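Side-chain contact in kelch repeat and BTB domain-containing protein A55 (Vaccinia virus WR, PDB 6I2M), which probably serves as a substrate-specific adapter of CUL3-containing E3 ubiquitin ligases, directing host proteins to ubiquitination and proteasomal degradation: residues A[122-127]-A[151-156]. Residues are numbered along the deposited sequence; the frame is centred on the assembly and turned at random.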
loop_
_atom_site.group_PDB
_atom_site.type_symbol
_atom_site.label_atom_id
_atom_site.label_comp_id
_atom_site.label_asym_id
_atom_site.label_seq_id
_atom_site.Cartn_x
_atom_site.Cartn_y
_atom_site.Cartn_z
ATOM N N ASN A 122 27.772 18.022 13.771
ATOM C CA ASN A 122 27.210 17.577 12.494
ATOM C C ASN A 122 27.227 18.643 11.396
ATOM O O ASN A 122 27.646 18.341 10.277
ATOM C CB ASN A 122 25.784 17.035 12.687
ATOM C CG ASN A 122 25.669 15.838 13.605
ATOM O OD1 ASN A 122 26.534 14.953 13.649
ATOM N ND2 ASN A 122 24.579 15.777 14.352
ATOM N N CYS A 123 26.766 19.876 11.714
ATOM C CA CYS A 123 26.644 21.034 10.810
ATOM C C CYS A 123 27.877 21.294 9.936
ATOM O O CYS A 123 27.728 21.648 8.764
ATOM C CB CYS A 123 26.253 22.285 11.589
ATOM S SG CYS A 123 27.510 22.857 12.762
ATOM N N ILE A 124 29.079 21.132 10.516
ATOM C CA ILE A 124 30.374 21.322 9.856
ATOM C C ILE A 124 30.546 20.352 8.658
ATOM O O ILE A 124 31.092 20.750 7.627
ATOM C CB ILE A 124 31.535 21.264 10.903
ATOM C CG1 ILE A 124 32.891 21.676 10.288
ATOM C CG2 ILE A 124 31.621 19.912 11.638
ATOM C CD1 ILE A 124 33.731 22.555 11.188
ATOM N N ASP A 125 30.017 19.117 8.781
ATOM C CA ASP A 125 30.072 18.082 7.748
ATOM C C ASP A 125 28.934 18.215 6.727
ATOM O O ASP A 125 29.161 17.988 5.537
ATOM C CB ASP A 125 30.070 16.684 8.398
ATOM C CG ASP A 125 30.194 15.516 7.435
ATOM O OD1 ASP A 125 31.064 15.572 6.537
ATOM O OD2 ASP A 125 29.435 14.537 7.594
ATOM N N PHE A 126 27.717 18.578 7.191
ATOM C CA PHE A 126 26.531 18.727 6.343
ATOM C C PHE A 126 26.581 19.934 5.394
ATOM O O PHE A 126 25.860 19.935 4.393
ATOM C CB PHE A 126 25.241 18.737 7.180
ATOM C CG PHE A 126 24.818 17.369 7.662
ATOM C CD1 PHE A 126 24.258 16.445 6.786
ATOM C CD2 PHE A 126 24.968 17.007 8.995
ATOM C CE1 PHE A 126 23.876 15.176 7.231
ATOM C CE2 PHE A 126 24.580 15.738 9.440
ATOM C CZ PHE A 126 24.034 14.833 8.556
ATOM N N TYR A 127 27.426 20.944 5.690
ATOM C CA TYR A 127 27.579 22.130 4.839
ATOM C C TYR A 127 28.354 21.800 3.561
ATOM O O TYR A 127 27.902 22.158 2.473
ATOM C CB TYR A 127 28.229 23.297 5.609
ATOM C CG TYR A 127 28.612 24.480 4.743
ATOM C CD1 TYR A 127 27.665 25.421 4.352
ATOM C CD2 TYR A 127 29.928 24.664 4.325
ATOM C CE1 TYR A 127 28.012 26.508 3.550
ATOM C CE2 TYR A 127 30.285 25.742 3.516
ATOM C CZ TYR A 127 29.326 26.666 3.136
ATOM O OH TYR A 127 29.677 27.736 2.349
ATOM N N LEU A 151 33.152 29.702 17.284
ATOM C CA LEU A 151 34.305 29.624 18.190
ATOM C C LEU A 151 34.533 28.228 18.788
ATOM O O LEU A 151 35.636 27.942 19.257
ATOM C CB LEU A 151 34.231 30.700 19.291
ATOM C CG LEU A 151 34.329 32.167 18.828
ATOM C CD1 LEU A 151 34.097 33.116 19.982
ATOM C CD2 LEU A 151 35.673 32.472 18.170
ATOM N N ARG A 152 33.508 27.362 18.752
ATOM C CA ARG A 152 33.594 25.981 19.226
ATOM C C ARG A 152 34.132 25.086 18.107
ATOM O O ARG A 152 34.774 24.072 18.384
ATOM C CB ARG A 152 32.208 25.469 19.648
ATOM C CG ARG A 152 31.710 26.000 20.981
ATOM C CD ARG A 152 30.301 25.510 21.238
ATOM N NE ARG A 152 29.806 25.909 22.555
ATOM C CZ ARG A 152 28.576 25.664 22.996
ATOM N NH1 ARG A 152 27.701 25.024 22.229
ATOM N NH2 ARG A 152 28.209 26.061 24.208
ATOM N N LEU A 153 33.853 25.467 16.842
ATOM C CA LEU A 153 34.224 24.726 15.637
ATOM C C LEU A 153 35.633 25.006 15.102
ATOM O O LEU A 153 36.145 24.190 14.334
ATOM C CB LEU A 153 33.178 24.946 14.529
ATOM C CG LEU A 153 31.831 24.253 14.737
ATOM C CD1 LEU A 153 30.761 24.873 13.871
ATOM C CD2 LEU A 153 31.931 22.759 14.487
ATOM N N ILE A 154 36.268 26.131 15.504
ATOM C CA ILE A 154 37.630 26.484 15.064
ATOM C C ILE A 154 38.682 25.490 15.601
ATOM O O ILE A 154 39.754 25.349 15.008
ATOM C CB ILE A 154 38.021 27.964 15.350
ATOM C CG1 ILE A 154 37.921 28.320 16.852
ATOM C CG2 ILE A 154 37.216 28.930 14.472
ATOM C CD1 ILE A 154 38.850 29.434 17.325
ATOM N N ASN A 155 38.352 24.792 16.707
ATOM C CA ASN A 155 39.199 23.789 17.358
ATOM C C ASN A 155 38.779 22.350 16.988
ATOM O O ASN A 155 39.514 21.406 17.290
ATOM C CB ASN A 155 39.183 23.987 18.877
ATOM C CG ASN A 155 39.601 25.369 19.319
ATOM O OD1 ASN A 155 40.785 25.724 19.308
ATOM N ND2 ASN A 155 38.633 26.179 19.720
ATOM N N ASP A 156 37.607 22.194 16.330
ATOM C CA ASP A 156 37.039 20.912 15.895
ATOM C C ASP A 156 37.891 20.247 14.801
ATOM O O ASP A 156 38.597 20.938 14.063
ATOM C CB ASP A 156 35.582 21.108 15.422
ATOM C CG ASP A 156 34.776 19.836 15.231
ATOM O OD1 ASP A 156 34.619 19.076 16.213
ATOM O OD2 ASP A 156 34.285 19.609 14.103
#
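Ile-124 and Cys-123, on helix 120-132, meet Leu-153 of the short helix 150-153 and Asp-156 in the turn that follows, within the BACK (BTB and C-terminal Kelch) region, the all-helical part that follows the BTB domain in BTB-Kelch proteins. The contact is small, burying 167 Å² over both segments, and it joins helix 120-132 to the chain just beyond helix 136-147.

Apolar packing makes up most of it. Ile-124 and Leu-153 both start out from their backbones toward the other segment, and their side chains run past each other in opposite directions. With CG1 of Ile-124 anti to the backbone N (chi1 -171°), its branch reaches forward and CD1 lies 3.8 Å from CD2 of Leu-153. The same Leu-153 methyl also rests against the branch point, with CD2 3.9 Å from CB of Ile-124, and CG2 of Ile-124 lies 4.0 Å from CD2 of Leu-153. At the root of the leucine, CB of Leu-153 lies 4.1 Å from CD1 of Ile-124. The two methyls of Leu-153 divide the work: CD2 serves Ile-124, and CD1 turns to the sulfur of Cys-123, at 4.0 Å from SG. Cys-123 also touches Ile-146, so helix 136-147 borders this patch.

The remaining contact sets a carboxylate beside aliphatic carbon. A weak backbone hydrogen bond runs from Asp-156 N to Leu-153 O, and Asp-156 lays its carboxylate alongside Ile-124. Its OD2 also takes a weak hydrogen bond from Asn-158 ND2, and Ile-124 touches Asn-158 as well. In Asp-156, CG stands anti to the backbone N (chi1 -167°), which carries the carboxylate toward the isoleucine. Asp-156 OD2 thereby comes to 3.6 Å from CG2 of Ile-124.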